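Local coordinates for DUF1116 domain-containing protein (Enterococcus faecalis, PDB 3CLQ) that is of unknown function but belongs to the AllG family, and so may be related to a subunit of oxamate carbamoyltransferase, at residues B[268-273]-B[277-282]; B[253-258]-B[414-419]; B[133-138]-B[149-154]; B[60-65]-B[104-109]; B[318-323]-B[382-387]. One frame throughout, in Å; residues are numbered along the deposited sequence.

Contacts 1 and 2 form one continuous region, their centres about 9 Å apart. Their segments 268-273 and 253-258 reach neighbouring strands of one antiparallel sheet, and just beyond these Ser272 N probably bonds to Ile256 O (2.8 Å), while Phe280 CZ rests 3.5 Å from Ala415 CB of the C-terminal helix. Contacts 3 and 4 make a second pair, with centres about 13 Å apart and nearest atoms about 7 Å apart. Contact 3 lies across the chain's centre from contacts 1 and 2, about 41 Å from contact 2 between centres. Contact 5 approaches contact 4 to about 5 Å between nearest atoms. No active site is established for this protein.

Contact 1: B[268-273]-B[277-282]; sequences GIRVSG and NHWFTG
The indole of Trp279 carries the aliphatic part of Arg270 over one face, while the carbonyl oxygen of Gly268 meets it at the edge, near the ring plane. In this beta hairpin of strands 266-271 and 280-283, the two residues form an arginine-aromatic pair just beyond the regular bridges. Arg270 CG lies 4.0 Å from the centroid of the Trp279 six-membered ring, a CH-pi contact over the face, and CD follows toward the rim. The side chain leaves with CG beside its own backbone N (chi1 -55°), then bends at chi3; the guanidinium carbon CZ stands high over the ring, 5.6 Å from the centroid, so any cation-pi attraction is at most weak. At the guanidinium edge the Asn277 amide lies alongside, the two planes only 14° apart. The polar ends are anchored on other partners: Arg270 NE bonds to Thr259 OG1 and Trp279 NE1 to Glu98 OE1.

The phenyl ring of Phe280 has Ile269 O at its edge, 4.0 Å from CD2. Its face of the sheet is shared with Ile269, whose CG1 comes 4.1 Å from Phe280 CB; both side chains reach Val408 of helix 407-419, which therefore covers this apolar side of the hairpin. Between the two segments the backbone bonds come from one hydrogen-bonded pair, Phe280 N to Ile269 O at 3.0 Å and Ile269 N to Phe280 O at 2.9 Å; the hairpin continues with Gly282 bonded to Phe267. Phe280 O has a further neighbour: Gly268 CA directs a C-H toward it, with 3.2 Å between Gly268 CA and Phe280 O.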
# COMPACT_ATOMS: atom_id res chain seq x y z
N GLY B 268 10.94 -25.83 15.63
CA GLY B 268 10.60 -27.07 14.96
C GLY B 268 10.32 -26.92 13.47
O GLY B 268 9.57 -26.03 13.03
N ILE B 269 10.90 -27.83 12.70
CA ILE B 269 10.74 -27.79 11.27
C ILE B 269 10.33 -29.14 10.72
O ILE B 269 10.46 -30.14 11.39
CB ILE B 269 12.02 -27.30 10.59
CG1 ILE B 269 13.12 -28.35 10.73
CG2 ILE B 269 12.45 -25.98 11.19
CD1 ILE B 269 14.34 -28.08 9.87
N ARG B 270 9.83 -29.15 9.48
CA ARG B 270 9.50 -30.37 8.77
C ARG B 270 10.22 -30.27 7.43
O ARG B 270 10.43 -29.16 6.95
CB ARG B 270 8.00 -30.44 8.58
CG ARG B 270 7.27 -30.32 9.90
CD ARG B 270 5.86 -30.78 9.76
NE ARG B 270 5.19 -29.93 8.79
CZ ARG B 270 3.94 -30.08 8.39
NH1 ARG B 270 3.19 -31.08 8.87
NH2 ARG B 270 3.45 -29.24 7.49
N VAL B 271 10.63 -31.39 6.86
CA VAL B 271 11.19 -31.35 5.52
C VAL B 271 10.44 -32.28 4.58
O VAL B 271 9.94 -33.32 4.98
CB VAL B 271 12.72 -31.56 5.49
CG1 VAL B 271 13.37 -30.76 6.61
CG2 VAL B 271 13.08 -33.04 5.60
N SER B 272 10.34 -31.85 3.34
CA SER B 272 9.44 -32.48 2.40
C SER B 272 9.74 -33.95 2.29
O SER B 272 8.85 -34.78 2.41
CB SER B 272 9.57 -31.81 1.05
OG SER B 272 8.69 -32.42 0.12
N GLY B 273 11.01 -34.28 2.08
CA GLY B 273 11.41 -35.67 1.86
C GLY B 273 11.30 -36.58 3.07
O GLY B 273 11.53 -37.79 2.97
N ASN B 277 4.07 -35.60 9.86
CA ASN B 277 4.28 -34.74 11.01
C ASN B 277 5.53 -35.15 11.78
O ASN B 277 5.58 -35.06 13.00
CB ASN B 277 3.03 -34.72 11.91
CG ASN B 277 1.81 -34.10 11.21
OD1 ASN B 277 1.95 -33.18 10.40
ND2 ASN B 277 0.62 -34.60 11.52
N HIS B 278 6.54 -35.60 11.04
CA HIS B 278 7.88 -35.85 11.60
C HIS B 278 8.59 -34.50 11.88
O HIS B 278 8.88 -33.74 10.95
CB HIS B 278 8.71 -36.71 10.65
CG HIS B 278 9.80 -37.47 11.33
ND1 HIS B 278 10.86 -36.85 11.97
CD2 HIS B 278 9.98 -38.81 11.51
CE1 HIS B 278 11.65 -37.77 12.49
NE2 HIS B 278 11.15 -38.96 12.23
N TRP B 279 8.84 -34.22 13.15
CA TRP B 279 9.33 -32.90 13.58
C TRP B 279 10.80 -32.97 13.94
O TRP B 279 11.23 -33.92 14.55
CB TRP B 279 8.58 -32.43 14.83
CG TRP B 279 7.18 -32.05 14.60
CD1 TRP B 279 6.08 -32.81 14.81
CD2 TRP B 279 6.71 -30.79 14.10
NE1 TRP B 279 4.95 -32.11 14.48
CE2 TRP B 279 5.30 -30.87 14.03
CE3 TRP B 279 7.33 -29.60 13.69
CZ2 TRP B 279 4.51 -29.80 13.58
CZ3 TRP B 279 6.55 -28.56 13.25
CH2 TRP B 279 5.16 -28.66 13.20
N PHE B 280 11.56 -31.94 13.59
CA PHE B 280 12.92 -31.81 14.05
C PHE B 280 12.99 -30.57 14.90
O PHE B 280 12.56 -29.50 14.46
CB PHE B 280 13.87 -31.72 12.86
CG PHE B 280 13.89 -32.97 12.05
CD1 PHE B 280 14.70 -34.02 12.41
CD2 PHE B 280 13.06 -33.11 10.95
CE1 PHE B 280 14.70 -35.20 11.66
CE2 PHE B 280 13.05 -34.28 10.20
CZ PHE B 280 13.88 -35.32 10.56
N THR B 281 13.53 -30.71 16.10
CA THR B 281 13.32 -29.75 17.17
C THR B 281 14.61 -29.29 17.81
O THR B 281 15.54 -30.09 18.05
CB THR B 281 12.43 -30.36 18.28
OG1 THR B 281 12.94 -31.65 18.69
CG2 THR B 281 11.00 -30.50 17.78
N GLY B 282 14.69 -28.01 18.10
CA GLY B 282 15.82 -27.51 18.87
C GLY B 282 15.31 -26.46 19.82
O GLY B 282 14.12 -26.21 19.88

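Contact 2: B[253-258]-B[414-419]; sequences NSTIVT and KALVAT
Leu416 is the residue through which helix 407-419 touches the chain at Ser254 and Thr255, just before strand 257-263. Followed in sequence order, segment 414-419 first offers Ala415, which places its methyl beside Phe280 of the neighbouring hairpin.

Next comes Leu416, directed at the loop. Its first torsion (chi1 -77°) sets CG beside the backbone N, and the second (chi2 166°) parts the two methyls onto different targets. CD1 meets the methyl of Thr255, 3.4 Å from CG2, a tight approach, and lies 3.9 Å from Thr255 CB. CD2 comes near the backbone, 4.1 Å from Ser254 O. The Leu416 and Thr255 side chains cross at about a right angle, with CD1 meeting both CG2 and CB of the threonine. Farther on, Thr419 OG1 donates back to Ala415 O at 2.9 Å from a position tilted out of the carbonyl plane, tying its side chain to the backbone four residues earlier.

The loop presents a well-fixed surface. Ser254 OG accepts from Ile256 N at 3.1 Å, making an ST turn around Thr255, and Asn14 OD1 of helix 6-23 accepts from the Thr255 backbone N.

Thr255 thus divides its labour: OG1 hydrogen-bonds to Asp370 while CG2 faces the leucine. The chemistry across these two segments is accordingly one of dispersion and apolar burial, with the hydroxyl satisfied by a partner other than the helix.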
# COMPACT_ATOMS: atom_id res chain seq x y z
N ASN B 253 12.48 -37.90 -1.41
CA ASN B 253 13.84 -37.41 -1.62
C ASN B 253 14.06 -35.91 -1.46
O ASN B 253 15.19 -35.47 -1.48
CB ASN B 253 14.40 -37.84 -2.99
CG ASN B 253 14.44 -39.36 -3.17
OD1 ASN B 253 14.88 -40.10 -2.28
ND2 ASN B 253 13.99 -39.83 -4.33
N SER B 254 13.00 -35.11 -1.31
CA SER B 254 13.20 -33.64 -1.21
C SER B 254 13.75 -33.11 0.13
O SER B 254 13.27 -33.47 1.21
CB SER B 254 11.92 -32.88 -1.55
OG SER B 254 12.01 -31.52 -1.14
N THR B 255 14.73 -32.23 0.05
CA THR B 255 15.32 -31.66 1.26
C THR B 255 14.84 -30.24 1.50
O THR B 255 15.54 -29.43 2.12
CB THR B 255 16.86 -31.65 1.18
OG1 THR B 255 17.32 -30.76 0.15
CG2 THR B 255 17.39 -33.07 0.91
N ILE B 256 13.65 -29.92 0.99
CA ILE B 256 13.10 -28.59 1.21
C ILE B 256 12.34 -28.49 2.53
O ILE B 256 11.53 -29.36 2.86
CB ILE B 256 12.19 -28.16 0.04
CG1 ILE B 256 13.00 -28.21 -1.26
CG2 ILE B 256 11.63 -26.76 0.27
CD1 ILE B 256 12.45 -27.34 -2.36
N VAL B 257 12.63 -27.43 3.27
CA VAL B 257 11.94 -27.15 4.53
C VAL B 257 10.51 -26.74 4.27
O VAL B 257 10.28 -25.80 3.54
CB VAL B 257 12.62 -26.00 5.29
CG1 VAL B 257 11.86 -25.67 6.55
CG2 VAL B 257 14.03 -26.38 5.66
N THR B 258 9.53 -27.41 4.84
CA THR B 258 8.15 -27.00 4.56
C THR B 258 7.40 -26.40 5.74
O THR B 258 6.20 -26.11 5.63
CB THR B 258 7.36 -28.14 4.01
OG1 THR B 258 7.37 -29.21 4.97
CG2 THR B 258 8.00 -28.62 2.74
N LYS B 414 20.52 -36.24 8.59
CA LYS B 414 20.81 -37.59 9.02
C LYS B 414 19.56 -38.46 8.81
O LYS B 414 19.65 -39.62 8.40
CB LYS B 414 21.28 -37.59 10.47
CG LYS B 414 21.85 -38.91 10.94
CD LYS B 414 22.09 -38.88 12.44
CE LYS B 414 22.33 -40.27 12.99
NZ LYS B 414 23.71 -40.77 12.73
N ALA B 415 18.39 -37.89 9.07
CA ALA B 415 17.15 -38.60 8.82
C ALA B 415 16.94 -38.85 7.31
O ALA B 415 16.44 -39.90 6.90
CB ALA B 415 16.00 -37.82 9.40
N LEU B 416 17.33 -37.87 6.50
CA LEU B 416 17.34 -38.02 5.05
C LEU B 416 18.27 -39.12 4.55
O LEU B 416 17.80 -40.11 3.99
CB LEU B 416 17.71 -36.69 4.41
CG LEU B 416 16.57 -35.66 4.38
CD1 LEU B 416 17.14 -34.29 4.04
CD2 LEU B 416 15.45 -36.08 3.42
N VAL B 417 19.57 -38.98 4.76
CA VAL B 417 20.49 -40.04 4.37
C VAL B 417 20.00 -41.42 4.79
O VAL B 417 20.46 -42.43 4.25
CB VAL B 417 21.96 -39.83 4.89
CG1 VAL B 417 22.38 -38.38 4.79
CG2 VAL B 417 22.13 -40.34 6.32
N ALA B 418 19.08 -41.49 5.75
CA ALA B 418 18.61 -42.79 6.25
C ALA B 418 17.33 -43.26 5.54
O ALA B 418 16.95 -44.42 5.63
CB ALA B 418 18.43 -42.76 7.77
N THR B 419 16.68 -42.34 4.84
CA THR B 419 15.44 -42.62 4.13
C THR B 419 15.75 -42.93 2.66
O THR B 419 15.31 -43.94 2.12
CB THR B 419 14.49 -41.38 4.23
OG1 THR B 419 14.14 -41.16 5.60
CG2 THR B 419 13.21 -41.51 3.33

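Contact 3: B[133-138]-B[149-154]; sequences EQLAKV and VDRLIW
Leu135 stands across the end of Arg151 at about a right angle, with its CB over one face of the guanidinium and its branch reaching one nitrogen. Leu135 CD2 approaches Arg151 NH1 to 3.2 Å, and CG lies 3.6 Å from the same nitrogen. The arginine gets there by running straight out from the helix, CG opposite its backbone N (chi1 179°), before bending at chi3; the flat group is thereby brought over to the leucine. This is van der Waals contact between a methyl-bearing branch and a planar cation, on a part of the loop that is largely accessible to solvent.

Glu133 and Leu152 form the second, more buried pair, and their side chains cross obliquely. The extended Glu133 chain brings its carboxylate against one branch of the leucine, OE2 3.3 Å and CD 3.9 Å from Leu152 CD2. That carboxylate is already engaged by its own loop: OE2 accepts a hydrogen bond from Leu139 N, and OE1 a weak one from Arg140 N. OE2 thus both accepts from Leu139 N and touches the leucine methyl. Glu133 OE2 and Arg151 NE remain 6.2 Å apart, so any attraction between their opposite charges acts through space and is probably modest.

The contact is local in sequence, a loop folded back on the helix it leads into. The loop containing 133-138 connects strand 126-130, outermost of its four-stranded antiparallel sheet within this chain, to helix 146-168; Leu152 also packs on Phe72 of helix 60-73, and Arg151 on Phe225 of helix 216-226.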
# COMPACT_ATOMS: atom_id res chain seq x y z
N GLU B 133 -7.32 -10.56 16.57
CA GLU B 133 -7.98 -9.66 17.52
C GLU B 133 -7.16 -8.44 17.20
O GLU B 133 -6.13 -8.57 16.54
CB GLU B 133 -7.71 -10.17 18.91
CG GLU B 133 -7.82 -11.67 18.98
CD GLU B 133 -7.14 -12.26 20.20
OE1 GLU B 133 -6.05 -12.86 20.02
OE2 GLU B 133 -7.69 -12.12 21.33
N GLN B 134 -7.55 -7.23 17.56
CA GLN B 134 -6.78 -6.16 16.90
C GLN B 134 -5.96 -5.28 17.82
O GLN B 134 -5.20 -4.43 17.36
CB GLN B 134 -7.64 -5.34 15.93
CG GLN B 134 -7.92 -6.02 14.59
CD GLN B 134 -6.98 -5.55 13.45
OE1 GLN B 134 -7.20 -4.50 12.83
NE2 GLN B 134 -5.93 -6.32 13.20
N LEU B 135 -6.09 -5.49 19.13
CA LEU B 135 -5.44 -4.61 20.09
C LEU B 135 -4.04 -5.11 20.51
O LEU B 135 -3.52 -6.09 19.95
CB LEU B 135 -6.36 -4.37 21.31
CG LEU B 135 -7.30 -3.15 21.29
CD1 LEU B 135 -6.58 -1.83 21.70
CD2 LEU B 135 -8.04 -2.98 19.95
N ALA B 136 -3.44 -4.39 21.47
CA ALA B 136 -2.19 -4.82 22.10
C ALA B 136 -2.49 -5.74 23.30
O ALA B 136 -1.75 -6.70 23.55
CB ALA B 136 -1.38 -3.62 22.52
N LYS B 137 -3.57 -5.46 24.03
CA LYS B 137 -4.02 -6.37 25.10
C LYS B 137 -4.84 -7.49 24.45
O LYS B 137 -6.04 -7.33 24.17
CB LYS B 137 -4.84 -5.64 26.18
CG LYS B 137 -4.83 -6.34 27.53
CD LYS B 137 -6.21 -6.35 28.24
CE LYS B 137 -6.37 -5.24 29.31
NZ LYS B 137 -6.64 -3.88 28.75
N VAL B 138 -4.20 -8.62 24.21
CA VAL B 138 -4.73 -9.60 23.27
C VAL B 138 -4.33 -11.00 23.66
O VAL B 138 -3.26 -11.20 24.22
CB VAL B 138 -4.20 -9.29 21.85
CG1 VAL B 138 -3.86 -10.54 21.11
CG2 VAL B 138 -5.19 -8.45 21.07
N VAL B 149 -11.89 -11.76 26.85
CA VAL B 149 -12.90 -12.77 26.56
C VAL B 149 -14.14 -12.17 25.89
O VAL B 149 -14.70 -12.77 24.98
CB VAL B 149 -13.24 -13.64 27.78
CG1 VAL B 149 -13.53 -12.77 28.97
CG2 VAL B 149 -14.42 -14.55 27.46
N ASP B 150 -14.55 -10.97 26.32
CA ASP B 150 -15.60 -10.22 25.64
C ASP B 150 -15.32 -10.02 24.14
O ASP B 150 -16.18 -10.32 23.30
CB ASP B 150 -15.80 -8.85 26.28
CG ASP B 150 -16.22 -8.92 27.71
OD1 ASP B 150 -17.11 -9.74 28.05
OD2 ASP B 150 -15.68 -8.15 28.52
N ARG B 151 -14.15 -9.49 23.80
CA ARG B 151 -13.81 -9.31 22.39
C ARG B 151 -13.81 -10.61 21.59
O ARG B 151 -14.25 -10.63 20.44
CB ARG B 151 -12.46 -8.65 22.24
CG ARG B 151 -12.05 -8.44 20.76
CD ARG B 151 -10.81 -7.61 20.73
NE ARG B 151 -10.81 -6.80 21.94
CZ ARG B 151 -10.69 -5.48 21.97
NH1 ARG B 151 -10.52 -4.78 20.84
NH2 ARG B 151 -10.72 -4.86 23.14
N LEU B 152 -13.31 -11.68 22.19
CA LEU B 152 -13.39 -12.99 21.58
C LEU B 152 -14.83 -13.41 21.26
O LEU B 152 -15.09 -14.04 20.23
CB LEU B 152 -12.76 -14.04 22.49
CG LEU B 152 -11.28 -14.34 22.31
CD1 LEU B 152 -11.15 -15.82 22.03
CD2 LEU B 152 -10.68 -13.57 21.14
N ILE B 153 -15.76 -13.08 22.15
CA ILE B 153 -17.18 -13.40 21.96
C ILE B 153 -17.82 -12.52 20.90
O ILE B 153 -18.63 -12.98 20.08
CB ILE B 153 -17.96 -13.29 23.29
CG1 ILE B 153 -17.53 -14.39 24.24
CG2 ILE B 153 -19.47 -13.37 23.05
CD1 ILE B 153 -17.84 -14.10 25.66
N TRP B 154 -17.45 -11.24 20.91
CA TRP B 154 -17.86 -10.30 19.89
C TRP B 154 -17.42 -10.80 18.51
O TRP B 154 -18.19 -10.78 17.55
CB TRP B 154 -17.25 -8.94 20.18
CG TRP B 154 -17.61 -7.88 19.18
CD1 TRP B 154 -18.71 -7.07 19.21
CD2 TRP B 154 -16.87 -7.52 18.01
NE1 TRP B 154 -18.70 -6.23 18.13
CE2 TRP B 154 -17.58 -6.48 17.37
CE3 TRP B 154 -15.68 -7.97 17.43
CZ2 TRP B 154 -17.14 -5.89 16.19
CZ3 TRP B 154 -15.25 -7.37 16.25
CH2 TRP B 154 -15.97 -6.35 15.65

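Contact 4: B[60-65]-B[104-109]; sequences GPMKGA and SMAGVT
Ala65 and Ala106 meet methyl to methyl, their CB atoms 3.8 Å apart, where helix 60-73 faces the loop. Two further apolar side chains join them. Met62, present as selenomethionine, passes the same alanine with its CG 4.4 Å from Ala106 CB, and Val108 turns its CB to within 4.0 Å of Ala65 CB. The valine's CG2 is on this side too, but it is modelled improbably close to the alanine.

A second kind of contact sets a methyl against a carbonyl. Met62 leaves the helix with CG opposite its backbone N (chi1 -172°), continues straight to the selenium and bends only at chi3; the terminal CE then lies 3.6 Å from Ala106 O.

The loop owes its shape to a type II' beta turn from Ser104 to Gly107, closed by a weak bond from Gly107 N to Ser104 O. Met105 and Gly107 both adopt positive phi, and the turn puts Ala106 forward toward the helix.

Hydrogen bonds inside and around the loop fix that shape. Thr109 OG1 donates to Gly107 O at 2.8 Å, approaching from above the carbonyl plane, 42° out of it. The Ala106 backbone is bonded to Ala49 and Arg140, that of Thr109 to Leu47 of strand 45-48, and Ser104 OG shares a hydrogen bond with Tyr231 OH.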
# COMPACT_ATOMS: atom_id res chain seq x y z
N GLY B 60 5.03 -19.24 30.08
CA GLY B 60 4.15 -18.23 30.64
C GLY B 60 3.04 -17.79 29.69
O GLY B 60 1.89 -18.17 29.87
N PRO B 61 3.38 -17.00 28.67
CA PRO B 61 2.36 -16.41 27.81
C PRO B 61 1.38 -17.42 27.16
O PRO B 61 0.20 -17.09 26.99
CB PRO B 61 3.18 -15.69 26.74
CG PRO B 61 4.48 -15.41 27.40
CD PRO B 61 4.74 -16.60 28.26
N MSE B 62 1.86 -18.61 26.81
CA MSE B 62 1.00 -19.58 26.13
C MSE B 62 0.05 -20.30 27.09
O MSE B 62 -1.07 -20.65 26.70
CB MSE B 62 1.83 -20.60 25.36
CG MSE B 62 0.99 -21.51 24.49
SE MSE B 62 2.02 -22.88 23.53
CE MSE B 62 2.75 -21.79 22.06
N LYS B 63 0.48 -20.52 28.33
CA LYS B 63 -0.45 -21.03 29.34
C LYS B 63 -1.59 -20.05 29.55
O LYS B 63 -2.75 -20.44 29.64
CB LYS B 63 0.25 -21.33 30.67
CG LYS B 63 1.15 -22.55 30.64
CD LYS B 63 1.23 -23.17 32.01
CE LYS B 63 2.14 -24.36 31.99
NZ LYS B 63 3.50 -24.04 32.52
N GLY B 64 -1.28 -18.76 29.62
CA GLY B 64 -2.32 -17.75 29.71
C GLY B 64 -3.28 -17.85 28.54
O GLY B 64 -4.47 -17.58 28.66
N ALA B 65 -2.75 -18.25 27.39
CA ALA B 65 -3.58 -18.38 26.20
C ALA B 65 -4.57 -19.54 26.33
O ALA B 65 -5.76 -19.34 26.19
CB ALA B 65 -2.72 -18.56 24.98
N SER B 104 -0.62 -17.39 14.88
CA SER B 104 0.21 -16.24 15.26
C SER B 104 0.48 -16.16 16.78
O SER B 104 -0.45 -16.30 17.60
CB SER B 104 -0.44 -14.96 14.78
OG SER B 104 0.38 -13.88 15.19
N MSE B 105 1.74 -15.89 17.13
CA MSE B 105 2.28 -15.95 18.50
C MSE B 105 1.92 -17.22 19.28
O MSE B 105 2.42 -18.31 18.99
CB MSE B 105 1.92 -14.69 19.30
CG MSE B 105 2.31 -13.38 18.66
SE MSE B 105 4.24 -13.09 18.29
CE MSE B 105 4.32 -13.65 16.39
N ALA B 106 1.07 -17.08 20.30
CA ALA B 106 0.69 -18.25 21.09
C ALA B 106 -0.10 -19.20 20.19
O ALA B 106 -0.08 -20.43 20.36
CB ALA B 106 -0.10 -17.84 22.31
N GLY B 107 -0.79 -18.62 19.21
CA GLY B 107 -1.42 -19.39 18.15
C GLY B 107 -2.62 -20.19 18.61
O GLY B 107 -3.19 -20.98 17.84
N VAL B 108 -3.02 -19.98 19.85
CA VAL B 108 -4.08 -20.80 20.42
C VAL B 108 -5.33 -20.63 19.60
O VAL B 108 -5.66 -19.52 19.18
CB VAL B 108 -4.38 -20.46 21.87
CG1 VAL B 108 -5.53 -21.30 22.37
CG2 VAL B 108 -3.16 -20.73 22.71
N THR B 109 -6.00 -21.74 19.34
CA THR B 109 -7.16 -21.74 18.47
C THR B 109 -8.12 -22.81 18.95
O THR B 109 -7.77 -23.99 18.98
CB THR B 109 -6.71 -21.97 17.03
OG1 THR B 109 -5.72 -21.00 16.72
CG2 THR B 109 -7.85 -21.82 16.05

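Contact 5: B[318-323]-B[382-387]; sequences FAMAAA and VINTAI
Asn384 carries CG beside its own backbone N (chi1 -76°), while Met320, a selenomethionine, runs extended beyond CG; these two settings bring amide and selenoether chain together at about a right angle. The arrangement lays a segment with a short 3-10 stretch that includes 321-322 against strand 383-388, one half of a two-stranded antiparallel sheet whose partner is strand 396-402. Asn384 OD1 lies across the selenomethionine, 3.3 Å from Met320 CG, 3.7 Å from SE and 3.8 Å from CE, so a polar oxygen rests against an apolar chain.

The other half sets the Phe318 ring against Val382. The two meet side chain to side chain loosely, Phe318 CD2 4.4 Å from Val382 CG1, whereas the ring edge turns more closely to the backbone. All four residues are buried.

Ser341 OG of helix 334-343 hydrogen-bonds to Phe318 O and Ala321 N, and Met320 packs on Ala337 and Tyr340 of the same helix. On the strand side, Asn384 O accepts from Asn192 ND2. The carbonyl of Val382 lies near the plane of the Phe318 ring, 3.5 Å from O to the edge atom CE2.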
# COMPACT_ATOMS: atom_id res chain seq x y z
N PHE B 318 13.02 -12.83 4.74
CA PHE B 318 13.61 -13.16 3.45
C PHE B 318 13.36 -12.02 2.47
O PHE B 318 14.17 -11.75 1.60
CB PHE B 318 13.02 -14.47 2.92
CG PHE B 318 13.72 -15.71 3.40
CD1 PHE B 318 14.00 -16.75 2.53
CD2 PHE B 318 14.10 -15.86 4.73
CE1 PHE B 318 14.64 -17.90 2.96
CE2 PHE B 318 14.74 -17.01 5.17
CZ PHE B 318 15.01 -18.03 4.29
N ALA B 319 12.22 -11.34 2.62
CA ALA B 319 11.88 -10.22 1.74
C ALA B 319 12.28 -8.90 2.33
O ALA B 319 12.03 -7.88 1.75
CB ALA B 319 10.41 -10.22 1.39
N MSE B 320 12.90 -8.92 3.50
CA MSE B 320 13.40 -7.72 4.14
C MSE B 320 13.54 -6.53 3.18
O MSE B 320 12.98 -5.47 3.42
CB MSE B 320 14.76 -8.03 4.74
CG MSE B 320 14.98 -7.53 6.14
SE MSE B 320 16.75 -8.10 6.75
CE MSE B 320 17.00 -6.64 8.05
N ALA B 321 14.28 -6.71 2.09
CA ALA B 321 14.60 -5.61 1.18
C ALA B 321 13.41 -4.81 0.68
O ALA B 321 13.55 -3.64 0.33
CB ALA B 321 15.39 -6.12 -0.01
N ALA B 322 12.26 -5.44 0.61
CA ALA B 322 11.05 -4.84 0.05
C ALA B 322 10.43 -3.81 1.00
O ALA B 322 9.56 -3.05 0.60
CB ALA B 322 10.04 -5.90 -0.24
N ALA B 323 10.91 -3.77 2.23
CA ALA B 323 10.22 -3.06 3.27
C ALA B 323 11.17 -2.19 4.06
O ALA B 323 11.33 -2.40 5.28
CB ALA B 323 9.57 -4.06 4.19
N VAL B 382 17.37 -16.32 8.07
CA VAL B 382 17.21 -15.14 8.90
C VAL B 382 15.72 -14.93 9.04
O VAL B 382 15.01 -14.95 8.04
CB VAL B 382 17.79 -13.90 8.20
CG1 VAL B 382 16.83 -13.41 7.09
CG2 VAL B 382 18.02 -12.82 9.20
N ILE B 383 15.24 -14.76 10.26
CA ILE B 383 13.84 -14.40 10.40
C ILE B 383 13.67 -13.14 11.24
O ILE B 383 14.31 -12.98 12.26
CB ILE B 383 12.98 -15.56 10.91
CG1 ILE B 383 12.10 -15.11 12.05
CG2 ILE B 383 13.82 -16.73 11.39
CD1 ILE B 383 11.40 -16.28 12.65
N ASN B 384 12.84 -12.22 10.76
CA ASN B 384 12.54 -11.01 11.52
C ASN B 384 11.19 -11.25 12.17
O ASN B 384 10.24 -11.67 11.51
CB ASN B 384 12.45 -9.79 10.60
CG ASN B 384 13.83 -9.25 10.13
OD1 ASN B 384 13.93 -8.64 9.04
ND2 ASN B 384 14.88 -9.44 10.95
N THR B 385 11.09 -10.99 13.46
CA THR B 385 9.88 -11.29 14.19
C THR B 385 9.73 -10.31 15.35
O THR B 385 10.70 -9.62 15.72
CB THR B 385 9.89 -12.74 14.72
OG1 THR B 385 8.90 -12.89 15.74
CG2 THR B 385 11.23 -13.07 15.36
N ALA B 386 8.53 -10.25 15.92
CA ALA B 386 8.28 -9.42 17.09
C ALA B 386 8.91 -10.03 18.34
O ALA B 386 8.89 -11.26 18.50
CB ALA B 386 6.78 -9.22 17.30
N ILE B 387 9.46 -9.19 19.22
CA ILE B 387 9.86 -9.68 20.55
C ILE B 387 8.74 -9.48 21.58
O ILE B 387 8.13 -8.41 21.68
CB ILE B 387 11.26 -9.13 20.99
CG1 ILE B 387 11.22 -7.65 21.30
CG2 ILE B 387 12.28 -9.27 19.87
CD1 ILE B 387 12.60 -7.05 21.23